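Local coordinates for protein alpha-L-arabinofuranosidase B (Aspergillus kawachii, PDB 6SXT) that hydrolyses terminal non-reducing alpha-L-arabinofuranosyl residues from arabinoxylan, arabinan and arabinogalactan side chains, and carries a separate arabinose-binding domain, at residues G129-E134 against L276-D281; C161-N166 against M179-L184; S330-S335 against F475-A480; I348-T353 against A372-V377. All coordinates share one frame; numbering follows the deposited sequence.

Interaction 1: G129-E134 against L276-D281. With LXE ([(1~{S},2~{S},3~{S},4~{S})-2-(hydroxymethyl)-3,4-bis(oxidanyl)cyclopentyl]azanium), chain G.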
loop_
_atom_site.group_PDB
_atom_site.type_symbol
_atom_site.label_atom_id
_atom_site.label_comp_id
_atom_site.label_asym_id
_atom_site.label_seq_id
_atom_site.Cartn_x
_atom_site.Cartn_y
_atom_site.Cartn_z
ATOM N N GLY A 129 -2.099 -7.983 3.270
ATOM C CA GLY A 129 -2.119 -8.963 2.185
ATOM C C GLY A 129 -3.497 -9.348 1.762
ATOM O O GLY A 129 -4.391 -9.448 2.592
ATOM N N TYR A 130 -3.630 -9.661 0.470
ATOM C CA TYR A 130 -4.846 -10.202 -0.138
ATOM C C TYR A 130 -4.516 -11.472 -0.921
ATOM O O TYR A 130 -3.385 -11.671 -1.398
ATOM C CB TYR A 130 -5.495 -9.185 -1.088
ATOM C CG TYR A 130 -5.975 -7.920 -0.419
ATOM C CD1 TYR A 130 -5.123 -6.860 -0.192
ATOM C CD2 TYR A 130 -7.286 -7.778 0.009
ATOM C CE1 TYR A 130 -5.535 -5.723 0.465
ATOM C CE2 TYR A 130 -7.744 -6.626 0.652
ATOM C CZ TYR A 130 -6.848 -5.593 0.882
ATOM O OH TYR A 130 -7.242 -4.456 1.537
ATOM N N ARG A 131 -5.542 -12.303 -1.107
ATOM C CA ARG A 131 -5.339 -13.616 -1.763
ATOM C C ARG A 131 -6.627 -14.174 -2.280
ATOM O O ARG A 131 -7.713 -13.823 -1.743
ATOM C CB ARG A 131 -4.707 -14.578 -0.745
ATOM C CG ARG A 131 -4.125 -15.844 -1.304
ATOM C CD ARG A 131 -3.177 -16.527 -0.296
ATOM N NE ARG A 131 -2.359 -17.469 -0.990
ATOM C CZ ARG A 131 -1.073 -17.624 -0.830
ATOM N NH1 ARG A 131 -0.432 -16.969 0.130
ATOM N NH2 ARG A 131 -0.407 -18.434 -1.616
ATOM N N ASN A 132 -6.496 -15.080 -3.242
ATOM C CA ASN A 132 -7.624 -15.955 -3.662
ATOM C C ASN A 132 -6.994 -17.316 -3.946
ATOM O O ASN A 132 -6.262 -17.412 -4.914
ATOM C CB ASN A 132 -8.406 -15.434 -4.841
ATOM C CG ASN A 132 -9.648 -16.275 -5.111
ATOM O OD1 ASN A 132 -9.600 -17.497 -4.984
ATOM N ND2 ASN A 132 -10.754 -15.642 -5.424
ATOM N N ASN A 133 -7.221 -18.288 -3.055
ATOM C CA ASN A 133 -6.697 -19.659 -3.230
ATOM C C ASN A 133 -7.681 -20.568 -3.971
ATOM O O ASN A 133 -7.338 -21.759 -4.132
ATOM C CB ASN A 133 -6.301 -20.235 -1.882
ATOM C CG ASN A 133 -5.018 -19.640 -1.357
ATOM O OD1 ASN A 133 -4.147 -19.238 -2.130
ATOM N ND2 ASN A 133 -4.864 -19.588 -0.036
ATOM N N GLU A 134 -8.826 -20.070 -4.377
ATOM C CA GLU A 134 -9.837 -20.860 -5.131
ATOM C C GLU A 134 -10.096 -20.248 -6.509
ATOM O O GLU A 134 -11.246 -20.011 -6.877
ATOM C CB GLU A 134 -11.097 -20.940 -4.276
ATOM C CG GLU A 134 -10.831 -21.640 -2.948
ATOM C CD GLU A 134 -12.012 -21.721 -1.982
ATOM O OE1 GLU A 134 -13.092 -21.174 -2.298
ATOM O OE2 GLU A 134 -11.845 -22.332 -0.908
ATOM N N LEU A 276 -1.593 -10.778 -3.545
ATOM C CA LEU A 276 -1.280 -9.344 -3.677
ATOM C C LEU A 276 -0.647 -8.865 -2.372
ATOM O O LEU A 276 -1.307 -8.946 -1.315
ATOM C CB LEU A 276 -2.534 -8.547 -3.995
ATOM C CG LEU A 276 -2.304 -7.036 -3.968
ATOM C CD1 LEU A 276 -1.274 -6.582 -4.965
ATOM C CD2 LEU A 276 -3.608 -6.312 -4.202
ATOM N N GLY A 277 0.608 -8.426 -2.444
ATOM C CA GLY A 277 1.269 -7.720 -1.330
ATOM C C GLY A 277 2.153 -8.606 -0.471
ATOM O O GLY A 277 2.773 -8.081 0.429
ATOM N N ILE A 278 2.153 -9.905 -0.745
ATOM C CA ILE A 278 2.749 -10.966 0.114
ATOM C C ILE A 278 3.432 -11.990 -0.765
ATOM O O ILE A 278 3.188 -12.050 -1.991
ATOM C CB ILE A 278 1.644 -11.624 0.955
ATOM C CG1 ILE A 278 0.493 -12.105 0.065
ATOM C CG2 ILE A 278 1.193 -10.699 2.052
ATOM C CD1 ILE A 278 -0.401 -13.105 0.728
ATOM N N GLY A 279 4.294 -12.814 -0.160
ATOM C CA GLY A 279 4.813 -13.980 -0.875
ATOM C C GLY A 279 3.879 -15.158 -0.842
ATOM O O GLY A 279 2.801 -15.111 -0.154
ATOM N N GLY A 280 4.171 -16.169 -1.648
ATOM C CA GLY A 280 3.253 -17.304 -1.787
ATOM C C GLY A 280 3.146 -18.110 -0.499
ATOM O O GLY A 280 2.078 -18.697 -0.278
ATOM N N ASP A 281 4.157 -18.048 0.355
ATOM C CA ASP A 281 4.121 -18.717 1.689
ATOM C C ASP A 281 3.569 -17.795 2.766
ATOM O O ASP A 281 3.684 -18.029 3.995
ATOM C CB ASP A 281 5.519 -19.220 2.056
ATOM C CG ASP A 281 6.568 -18.140 2.076
ATOM O OD1 ASP A 281 6.219 -16.931 1.897
ATOM O OD2 ASP A 281 7.757 -18.501 2.223
HETATM C "C1'" LXE G . 8.739 -18.653 -1.175
HETATM C "C2'" LXE G . 7.691 -17.539 -1.143
HETATM O "O2'" LXE G . 6.443 -17.997 -1.519
HETATM C "C3'" LXE G . 8.280 -16.588 -2.091
HETATM O "O3'" LXE G . 7.518 -15.311 -2.030
HETATM C "C4'" LXE G . 9.665 -16.412 -1.504
HETATM C "C5'" LXE G . 10.684 -15.934 -2.522
HETATM O "O5'" LXE G . 10.752 -16.713 -3.696
HETATM C "C6'" LXE G . 9.994 -17.851 -0.937
HETATM N "N1'" LXE G . 10.278 -17.655 0.514
#

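Interaction 2: C161-N166 against M179-L184. With LXE ([(1~{S},2~{S},3~{S},4~{S})-2-(hydroxymethyl)-3,4-bis(oxidanyl)cyclopentyl]azanium), chain G.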
loop_
_atom_site.group_PDB
_atom_site.type_symbol
_atom_site.label_atom_id
_atom_site.label_comp_id
_atom_site.label_asym_id
_atom_site.label_seq_id
_atom_site.Cartn_x
_atom_site.Cartn_y
_atom_site.Cartn_z
ATOM N N CYS A 161 7.442 -10.210 0.804
ATOM C CA CYS A 161 7.694 -9.959 -0.602
ATOM C C CYS A 161 6.493 -9.187 -1.154
ATOM O O CYS A 161 5.362 -9.584 -0.850
ATOM C CB CYS A 161 7.800 -11.193 -1.490
ATOM S SG CYS A 161 9.424 -12.032 -1.475
ATOM N N PHE A 162 6.713 -8.094 -1.881
ATOM C CA PHE A 162 5.559 -7.318 -2.413
ATOM C C PHE A 162 5.259 -7.871 -3.801
ATOM O O PHE A 162 5.867 -7.431 -4.802
ATOM C CB PHE A 162 5.851 -5.814 -2.451
ATOM C CG PHE A 162 4.625 -5.061 -2.883
ATOM C CD1 PHE A 162 3.577 -4.948 -2.003
ATOM C CD2 PHE A 162 4.473 -4.583 -4.180
ATOM C CE1 PHE A 162 2.396 -4.322 -2.355
ATOM C CE2 PHE A 162 3.276 -3.971 -4.552
ATOM C CZ PHE A 162 2.262 -3.841 -3.640
ATOM N N ASP A 163 4.378 -8.847 -3.864
ATOM C CA ASP A 163 4.083 -9.608 -5.084
ATOM C C ASP A 163 2.657 -9.361 -5.591
ATOM O O ASP A 163 1.750 -9.084 -4.818
ATOM C CB ASP A 163 4.254 -11.111 -4.961
ATOM C CG ASP A 163 5.655 -11.618 -4.772
ATOM O OD1 ASP A 163 6.602 -10.823 -4.740
ATOM O OD2 ASP A 163 5.766 -12.901 -4.589
ATOM N N TYR A 164 2.476 -9.555 -6.884
ATOM C CA TYR A 164 1.139 -9.680 -7.490
ATOM C C TYR A 164 1.241 -10.756 -8.549
ATOM O O TYR A 164 2.053 -10.639 -9.496
ATOM C CB TYR A 164 0.650 -8.377 -8.131
ATOM C CG TYR A 164 -0.661 -8.513 -8.854
ATOM C CD1 TYR A 164 -1.822 -8.815 -8.160
ATOM C CD2 TYR A 164 -0.771 -8.409 -10.238
ATOM C CE1 TYR A 164 -3.044 -8.955 -8.794
ATOM C CE2 TYR A 164 -1.983 -8.521 -10.895
ATOM C CZ TYR A 164 -3.142 -8.799 -10.178
ATOM O OH TYR A 164 -4.323 -8.938 -10.857
ATOM N N GLY A 165 0.439 -11.818 -8.408
ATOM C CA GLY A 165 0.353 -12.842 -9.444
ATOM C C GLY A 165 0.123 -14.243 -8.924
ATOM O O GLY A 165 -0.570 -14.436 -7.933
ATOM N N ASN A 166 0.683 -15.222 -9.629
ATOM C CA ASN A 166 0.305 -16.647 -9.527
ATOM C C ASN A 166 1.070 -17.290 -8.370
ATOM O O ASN A 166 2.312 -17.115 -8.283
ATOM C CB ASN A 166 0.638 -17.338 -10.847
ATOM C CG ASN A 166 -0.114 -18.627 -11.113
ATOM O OD1 ASN A 166 -0.166 -19.486 -10.220
ATOM N ND2 ASN A 166 -0.721 -18.753 -12.280
ATOM N N MET A 179 5.381 -20.673 -8.267
ATOM C CA MET A 179 4.933 -19.258 -8.265
ATOM C C MET A 179 5.359 -18.637 -9.583
ATOM O O MET A 179 6.375 -19.018 -10.193
ATOM C CB MET A 179 5.599 -18.458 -7.144
ATOM C CG MET A 179 4.886 -18.618 -5.835
ATOM S SD MET A 179 5.711 -17.752 -4.506
ATOM C CE MET A 179 5.270 -16.089 -5.023
ATOM N N GLU A 180 4.603 -17.641 -10.011
ATOM C CA GLU A 180 5.070 -16.700 -11.046
ATOM C C GLU A 180 4.335 -15.375 -10.814
ATOM O O GLU A 180 3.123 -15.271 -11.182
ATOM C CB GLU A 180 4.740 -17.246 -12.407
ATOM C CG GLU A 180 5.306 -16.406 -13.550
ATOM C CD GLU A 180 5.118 -17.084 -14.887
ATOM O OE1 GLU A 180 3.982 -17.222 -15.359
ATOM O OE2 GLU A 180 6.182 -17.508 -15.459
ATOM N N ALA A 181 5.026 -14.457 -10.174
ATOM C CA ALA A 181 4.405 -13.192 -9.754
ATOM C C ALA A 181 5.388 -12.042 -9.919
ATOM O O ALA A 181 6.607 -12.178 -9.803
ATOM C CB ALA A 181 3.939 -13.332 -8.330
ATOM N N ILE A 182 4.820 -10.884 -10.242
ATOM C CA ILE A 182 5.522 -9.588 -10.157
ATOM C C ILE A 182 6.004 -9.357 -8.742
ATOM O O ILE A 182 5.203 -9.479 -7.813
ATOM C CB ILE A 182 4.609 -8.453 -10.626
ATOM C CG1 ILE A 182 4.187 -8.624 -12.072
ATOM C CG2 ILE A 182 5.284 -7.112 -10.366
ATOM C CD1 ILE A 182 2.981 -7.750 -12.437
ATOM N N TYR A 183 7.236 -8.922 -8.609
ATOM C CA TYR A 183 7.787 -8.409 -7.356
ATOM C C TYR A 183 8.284 -6.973 -7.591
ATOM O O TYR A 183 8.894 -6.702 -8.631
ATOM C CB TYR A 183 8.976 -9.279 -6.894
ATOM C CG TYR A 183 9.757 -8.633 -5.783
ATOM C CD1 TYR A 183 9.405 -8.825 -4.453
ATOM C CD2 TYR A 183 10.845 -7.810 -6.025
ATOM C CE1 TYR A 183 10.051 -8.176 -3.420
ATOM C CE2 TYR A 183 11.506 -7.161 -5.002
ATOM C CZ TYR A 183 11.128 -7.342 -3.690
ATOM O OH TYR A 183 11.735 -6.656 -2.665
ATOM N N LEU A 184 8.067 -6.098 -6.633
ATOM C CA LEU A 184 8.675 -4.744 -6.644
ATOM C C LEU A 184 9.235 -4.430 -5.270
ATOM O O LEU A 184 8.486 -4.425 -4.300
ATOM C CB LEU A 184 7.680 -3.667 -7.075
ATOM C CG LEU A 184 8.261 -2.260 -7.121
ATOM C CD1 LEU A 184 9.386 -2.101 -8.118
ATOM C CD2 LEU A 184 7.157 -1.258 -7.419
HETATM C "C1'" LXE G . 8.739 -18.653 -1.175
HETATM C "C2'" LXE G . 7.691 -17.539 -1.143
HETATM O "O2'" LXE G . 6.443 -17.997 -1.519
HETATM C "C3'" LXE G . 8.280 -16.588 -2.091
HETATM O "O3'" LXE G . 7.518 -15.311 -2.030
HETATM C "C4'" LXE G . 9.665 -16.412 -1.504
HETATM C "C5'" LXE G . 10.684 -15.934 -2.522
HETATM O "O5'" LXE G . 10.752 -16.713 -3.696
HETATM C "C6'" LXE G . 9.994 -17.851 -0.937
HETATM N "N1'" LXE G . 10.278 -17.655 0.514
#

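Interaction 3: S330-S335 against F475-A480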
loop_
_atom_site.group_PDB
_atom_site.type_symbol
_atom_site.label_atom_id
_atom_site.label_comp_id
_atom_site.label_asym_id
_atom_site.label_seq_id
_atom_site.Cartn_x
_atom_site.Cartn_y
_atom_site.Cartn_z
ATOM N N SER A 330 5.418 24.404 7.327
ATOM C CA SER A 330 6.765 24.063 7.815
ATOM C C SER A 330 7.351 25.235 8.614
ATOM O O SER A 330 7.258 26.405 8.146
ATOM C CB SER A 330 7.645 23.723 6.699
ATOM O OG SER A 330 8.863 23.188 7.215
ATOM N N GLY A 331 7.812 24.942 9.811
ATOM C CA GLY A 331 8.409 25.963 10.708
ATOM C C GLY A 331 7.433 26.488 11.741
ATOM O O GLY A 331 7.897 27.155 12.688
ATOM N N GLU A 332 6.121 26.253 11.589
ATOM C CA GLU A 332 5.090 26.528 12.594
ATOM C C GLU A 332 5.427 25.774 13.877
ATOM O O GLU A 332 5.844 24.623 13.792
ATOM C CB GLU A 332 3.741 26.043 12.046
ATOM C CG GLU A 332 2.522 26.374 12.854
ATOM C CD GLU A 332 1.230 25.823 12.281
ATOM O OE1 GLU A 332 1.286 25.202 11.194
ATOM O OE2 GLU A 332 0.178 25.940 12.936
ATOM N N VAL A 333 5.215 26.382 15.041
ATOM C CA VAL A 333 5.318 25.664 16.328
ATOM C C VAL A 333 3.940 25.580 16.945
ATOM O O VAL A 333 3.259 26.598 17.007
ATOM C CB VAL A 333 6.316 26.370 17.277
ATOM C CG1 VAL A 333 6.656 25.459 18.431
ATOM C CG2 VAL A 333 7.554 26.781 16.501
ATOM N N VAL A 334 3.538 24.406 17.383
ATOM C CA VAL A 334 2.157 24.173 17.845
ATOM C C VAL A 334 2.158 23.426 19.161
ATOM O O VAL A 334 3.129 22.725 19.476
ATOM C CB VAL A 334 1.346 23.371 16.786
ATOM C CG1 VAL A 334 1.329 24.098 15.457
ATOM C CG2 VAL A 334 1.861 21.951 16.653
ATOM N N SER A 335 1.008 23.460 19.833
ATOM C CA SER A 335 0.676 22.493 20.877
ATOM C C SER A 335 -0.604 21.801 20.401
ATOM O O SER A 335 -1.394 22.423 19.662
ATOM C CB SER A 335 0.535 23.133 22.266
ATOM O OG SER A 335 1.823 23.641 22.666
ATOM N N PHE A 475 -7.325 16.078 17.699
ATOM C CA PHE A 475 -6.531 17.052 18.501
ATOM C C PHE A 475 -6.728 18.437 17.947
ATOM O O PHE A 475 -6.636 18.661 16.740
ATOM C CB PHE A 475 -5.054 16.683 18.480
ATOM C CG PHE A 475 -4.804 15.320 19.026
ATOM C CD1 PHE A 475 -4.630 15.087 20.394
ATOM C CD2 PHE A 475 -4.807 14.213 18.189
ATOM C CE1 PHE A 475 -4.393 13.824 20.874
ATOM C CE2 PHE A 475 -4.574 12.947 18.682
ATOM C CZ PHE A 475 -4.369 12.730 20.022
ATOM N N GLU A 476 -6.939 19.421 18.827
ATOM C CA GLU A 476 -6.988 20.827 18.410
ATOM C C GLU A 476 -5.586 21.395 18.317
ATOM O O GLU A 476 -4.755 21.138 19.213
ATOM C CB GLU A 476 -7.823 21.641 19.393
ATOM C CG GLU A 476 -9.318 21.398 19.248
ATOM C CD GLU A 476 -9.980 22.111 18.079
ATOM O OE1 GLU A 476 -9.296 22.769 17.274
ATOM O OE2 GLU A 476 -11.220 22.010 18.006
ATOM N N ILE A 477 -5.334 22.161 17.282
ATOM C CA ILE A 477 -4.028 22.807 17.007
ATOM C C ILE A 477 -4.087 24.167 17.692
ATOM O O ILE A 477 -4.941 24.991 17.338
ATOM C CB ILE A 477 -3.752 22.953 15.518
ATOM C CG1 ILE A 477 -3.830 21.620 14.774
ATOM C CG2 ILE A 477 -2.415 23.650 15.296
ATOM C CD1 ILE A 477 -3.945 21.785 13.273
ATOM N N GLU A 478 -3.180 24.354 18.650
ATOM C CA GLU A 478 -3.124 25.598 19.443
ATOM C C GLU A 478 -1.745 26.219 19.306
ATOM O O GLU A 478 -0.794 25.568 18.906
ATOM C CB GLU A 478 -3.564 25.299 20.867
ATOM C CG GLU A 478 -5.053 25.091 20.861
ATOM C CD GLU A 478 -5.739 24.833 22.161
ATOM O OE1 GLU A 478 -5.048 24.925 23.216
ATOM O OE2 GLU A 478 -6.943 24.548 22.080
ATOM N N THR A 479 -1.687 27.501 19.645
ATOM C CA THR A 479 -0.407 28.209 19.864
ATOM C C THR A 479 0.499 27.359 20.764
ATOM O O THR A 479 0.015 26.824 21.756
ATOM C CB THR A 479 -0.694 29.546 20.576
ATOM O OG1 THR A 479 -1.671 30.256 19.815
ATOM C CG2 THR A 479 0.549 30.388 20.703
ATOM N N ALA A 480 1.766 27.250 20.407
ATOM C CA ALA A 480 2.749 26.507 21.222
ATOM C C ALA A 480 2.919 27.202 22.588
ATOM O O ALA A 480 3.004 28.437 22.666
ATOM C CB ALA A 480 4.048 26.425 20.521
HETATM O O HOH W 1 2.855 28.945 18.258
#

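Interaction 4: I348-T353 against A372-V377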
loop_
_atom_site.group_PDB
_atom_site.type_symbol
_atom_site.label_atom_id
_atom_site.label_comp_id
_atom_site.label_asym_id
_atom_site.label_seq_id
_atom_site.Cartn_x
_atom_site.Cartn_y
_atom_site.Cartn_z
ATOM N N ILE A 348 -0.468 16.846 23.981
ATOM C CA ILE A 348 0.566 15.872 23.605
ATOM C C ILE A 348 1.909 16.437 24.072
ATOM O O ILE A 348 2.316 17.539 23.646
ATOM C CB ILE A 348 0.590 15.591 22.079
ATOM C CG1 ILE A 348 -0.791 15.088 21.636
ATOM C CG2 ILE A 348 1.719 14.622 21.766
ATOM C CD1 ILE A 348 -0.848 14.633 20.187
ATOM N N ALA A 349 2.552 15.651 24.893
ATOM C CA ALA A 349 3.854 16.048 25.451
ATOM C C ALA A 349 4.773 14.844 25.421
ATOM O O ALA A 349 4.493 13.808 24.744
ATOM C CB ALA A 349 3.642 16.577 26.857
ATOM N N HIS A 350 5.903 14.890 26.128
ATOM C CA HIS A 350 6.735 13.698 26.207
ATOM C C HIS A 350 7.513 13.762 27.535
ATOM O O HIS A 350 7.723 14.890 28.042
ATOM C CB HIS A 350 7.654 13.547 24.993
ATOM C CG HIS A 350 8.739 14.568 24.958
ATOM N ND1 HIS A 350 10.008 14.258 25.445
ATOM C CD2 HIS A 350 8.767 15.840 24.505
ATOM C CE1 HIS A 350 10.762 15.338 25.290
ATOM N NE2 HIS A 350 10.032 16.331 24.737
ATOM N N THR A 351 7.867 12.591 27.991
ATOM C CA THR A 351 8.807 12.389 29.143
ATOM C C THR A 351 9.946 11.555 28.589
ATOM O O THR A 351 9.747 10.340 28.347
ATOM C CB THR A 351 8.130 11.711 30.321
ATOM O OG1 THR A 351 6.943 12.446 30.608
ATOM C CG2 THR A 351 9.066 11.703 31.520
ATOM N N ASP A 352 11.057 12.192 28.269
ATOM C CA ASP A 352 12.159 11.577 27.501
ATOM C C ASP A 352 11.556 10.948 26.220
ATOM O O ASP A 352 10.901 11.700 25.500
ATOM C CB ASP A 352 12.942 10.626 28.403
ATOM C CG ASP A 352 13.658 11.467 29.474
ATOM O OD1 ASP A 352 14.092 12.575 29.137
ATOM O OD2 ASP A 352 13.713 10.977 30.588
ATOM N N THR A 353 11.773 9.673 25.959
ATOM C CA THR A 353 11.305 9.107 24.647
ATOM C C THR A 353 9.818 8.798 24.680
ATOM O O THR A 353 9.290 8.542 23.535
ATOM C CB THR A 353 12.044 7.837 24.256
ATOM O OG1 THR A 353 11.776 6.806 25.186
ATOM C CG2 THR A 353 13.535 8.076 24.149
ATOM N N ALA A 372 5.593 20.003 25.475
ATOM C CA ALA A 372 4.234 20.066 24.858
ATOM C C ALA A 372 4.237 20.980 23.642
ATOM O O ALA A 372 3.136 21.410 23.228
ATOM C CB ALA A 372 3.256 20.533 25.871
ATOM N N SER A 373 5.403 21.343 23.125
ATOM C CA SER A 373 5.512 22.226 21.955
ATOM C C SER A 373 6.262 21.489 20.858
ATOM O O SER A 373 7.258 20.789 21.138
ATOM C CB SER A 373 6.154 23.567 22.303
ATOM O OG SER A 373 5.359 24.184 23.280
ATOM N N TRP A 374 5.806 21.641 19.607
ATOM C CA TRP A 374 6.276 20.826 18.460
ATOM C C TRP A 374 6.493 21.719 17.253
ATOM O O TRP A 374 5.579 22.477 16.874
ATOM C CB TRP A 374 5.240 19.729 18.180
ATOM C CG TRP A 374 4.990 18.841 19.359
ATOM C CD1 TRP A 374 4.011 18.969 20.300
ATOM C CD2 TRP A 374 5.849 17.800 19.817
ATOM N NE1 TRP A 374 4.137 18.002 21.246
ATOM C CE2 TRP A 374 5.270 17.283 20.990
ATOM C CE3 TRP A 374 7.014 17.217 19.312
ATOM C CZ2 TRP A 374 5.814 16.200 21.671
ATOM C CZ3 TRP A 374 7.567 16.168 19.997
ATOM C CH2 TRP A 374 6.970 15.671 21.165
ATOM N N THR A 375 7.667 21.683 16.672
ATOM C CA THR A 375 7.988 22.360 15.417
ATOM C C THR A 375 7.522 21.434 14.279
ATOM O O THR A 375 7.984 20.309 14.188
ATOM C CB THR A 375 9.464 22.681 15.287
ATOM O OG1 THR A 375 9.868 23.392 16.486
ATOM C CG2 THR A 375 9.711 23.503 14.040
ATOM N N VAL A 376 6.663 21.970 13.448
ATOM C CA VAL A 376 6.133 21.168 12.304
ATOM C C VAL A 376 7.092 21.358 11.151
ATOM O O VAL A 376 7.488 22.506 10.830
ATOM C CB VAL A 376 4.694 21.588 11.960
ATOM C CG1 VAL A 376 4.124 20.600 10.925
ATOM C CG2 VAL A 376 3.810 21.579 13.176
ATOM N N VAL A 377 7.541 20.273 10.547
ATOM C CA VAL A 377 8.451 20.368 9.405
ATOM C C VAL A 377 7.885 19.527 8.252
ATOM O O VAL A 377 7.084 18.607 8.478
ATOM C CB VAL A 377 9.861 19.942 9.761
ATOM C CG1 VAL A 377 10.375 20.676 11.016
ATOM C CG2 VAL A 377 10.016 18.492 9.940
HETATM O O HOH W 2 1.181 19.673 22.586
#

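Interaction 1: G129-E134 against L276-D281
The carbonyl oxygen of G280 is gripped by both terminal nitrogens of R131: NH2 reaches G280 O at 2.8 Å and NH1 reaches the same atom at 3.1 Å. The oxygen lies in the guanidinium plane. NH2 approaches it on a lone pair, whereas NH1 stands above the carbonyl plane and makes the more bent bond, 136° at the hydrogen. Arginine suits this place because its long chain, extended from CG to NE, spans the widening gap between the segments and ends in a flat array of donors. N133 OD1 accepts from NE of R131, and E168 O takes a further bond from NH2, which together fix the rotation of the group.

Farther back, Y130 and L276 form an antiparallel hydrogen-bonded pair, with Y130 N to L276 O at 3.0 Å and nearly straight. Their side chains lie on one face of the sheet, CB to CB 4.2 Å. I278, in the loop that leaves the strand after L276, packs CG2 on the CA of G129, 3.7 Å away, a place that only a residue without a side chain leaves open. Past G280, D281, the proton donor, offers OD2 to N1' of the ligand LXE at 3.2 Å. An arginine on a neighbouring strand thus holds the backbone of a catalytic loop, at the active site of this GH54 retaining glycosidase.

Interaction 2: C161-N166 against M179-L184
With chi1 at -68°, D163 sends its carboxylate away from its own carbonyl carbon, while Y183 turns CG anti to the backbone N (168°), and the two groups meet on the same face of a four-stranded antiparallel sheet, in which strand 163-164 is outermost and pairs with strand 180-185. D163 and Y183 are a non-hydrogen-bonded pair. OD1 of D163 lies in the plane of the Y183 ring, at its edge, 3.5 Å from CD1; the carboxylate and the ring are almost perpendicular. OD1 has no hydrogen-bonding partner in the model; the C-H edge of the ring is a weakly polar neighbour for it.

Y164 and I182 exchange both of their backbone bonds, with Y164 N to I182 O at 2.9 Å, and N166 and E180 do the same at the next hydrogen-bonded pair, two residues along. Between them G165 faces A181 with CA atoms only 4.1 Å apart; its positive phi and this tight approach suit glycine, and the small methyl of A181 packs on G165 CA at 3.8 Å. On the other face Y164 and I182 touch lightly, I182 CD1 coming to the edge of the phenol ring, whose OH bonds to H19.

The pairing also lines the sugar pocket. C161, joined by a disulfide to C160 across a cis peptide, borders the Y183 ring, with SG 5.3 Å from its centroid and oblique to it. M179, a flexible unbranched thioether, crosses D163 at about a right angle, its chain bent so that CE meets D163 OD2 at 3.3 Å and SD sits 3.1 Å from O2' of LXE.

Interaction 3: S330-S335 against F475-A480
V334 and I477 meet obliquely through single methyl branches, CG1 of V334 lying 3.8 Å from CG2 of I477. The isoleucine branch reaches across because it stands anti to its own backbone N, while CG1 of V334 stands anti to its carbonyl carbon (chi1 -58°). Valine and isoleucine, beta-branched, suit these two positions, being compact and at ease in extended backbone. The extended chain of E332 crosses I477 at about a right angle, and its carboxylate only brushes the same CG2 methyl; OE1 bonds to T329 N.

Next to V334, V333 lays CG1 against the methyl of A480, near the end of the second segment. This pair is tight, 3.5 Å between V333 CG1 and A480 CB, and the small alanine lets the chain come this close. Strands 333-338 and 475-479 are neighbours in an antiparallel sheet of the beta-trefoil arabinose-binding domain, joining its first strand to its last. S335 and E478 form the hydrogen-bonded pair, S335 N to E478 O at 2.9 Å and E478 N to S335 O at 2.8 Å.

From this pair S335 sends OG over the backbone of A480, 3.3 Å from its CA, a packing contact; the hydrogen bonds of the hydroxyl go to A372 O and F481 N. E478 leads its carboxylate away from the contact to R337, in a salt bridge, and to Y347 OH. Beyond the paired residues, a water donates to V333 O at 2.7 Å and accepts from A480 N at 2.9 Å.

Interaction 4: I348-T353 against A372-V377
A372, the first residue to leave the helix ahead of it, sets its small side chain beside that of A349, the two CB atoms 4.1 Å apart, a closeness of backbones that suits alanine on both sides. Its CA also points a hydrogen at I348 O, 3.4 Å off. A water links A372 O to the same carbonyl, donating to I348 O at 2.6 Å.

Past S373, whose side chain turns away, W374 points back across the contact. With chi1 at -58° and the ring swung to a chi2 of 94°, the indole presents its edge to strand 346-351, and NE1 gives I348 O an almost straight bond of 3.0 Å (176°). The oxygen is in the ring plane, although NE1 stands above the plane of the carbonyl. Tryptophan suits the place by joining one donor to a broad apolar surface: CH2 of W374 meets CD2 of H350 at 3.8 Å, the rings oblique. H350 is itself held by ND1 to D352 O and NE2 to D392. Strand 374-378 then continues away from the contact. The indole thus bridges strands 346-351 and 374-378, while A372, at the end of helix 366-371, packs beside A349, within the beta-trefoil of the arabinose-binding domain.

Overall arrangement
The four contacts form two pairs, one in each domain. Interactions 1 and 2 have centres about 9 Å apart and both border LXE in the catalytic pocket; G277 N lies 2.7 Å from D163 O, a probable hydrogen bond that couples the loop bearing the proton donor to strand 163-164. Interactions 3 and 4, about 10 Å between centres, share the sheet in which strands 333-338 and 374-378 are neighbours, and G331 N lies 2.7 Å from V376 O, a probable hydrogen bond. I348, in interaction 4, has its side chain about 4 Å from that of substrate-binding L452. Between the pairs the centres are 40 to 43 Å apart, on opposite sides of the chain's centre.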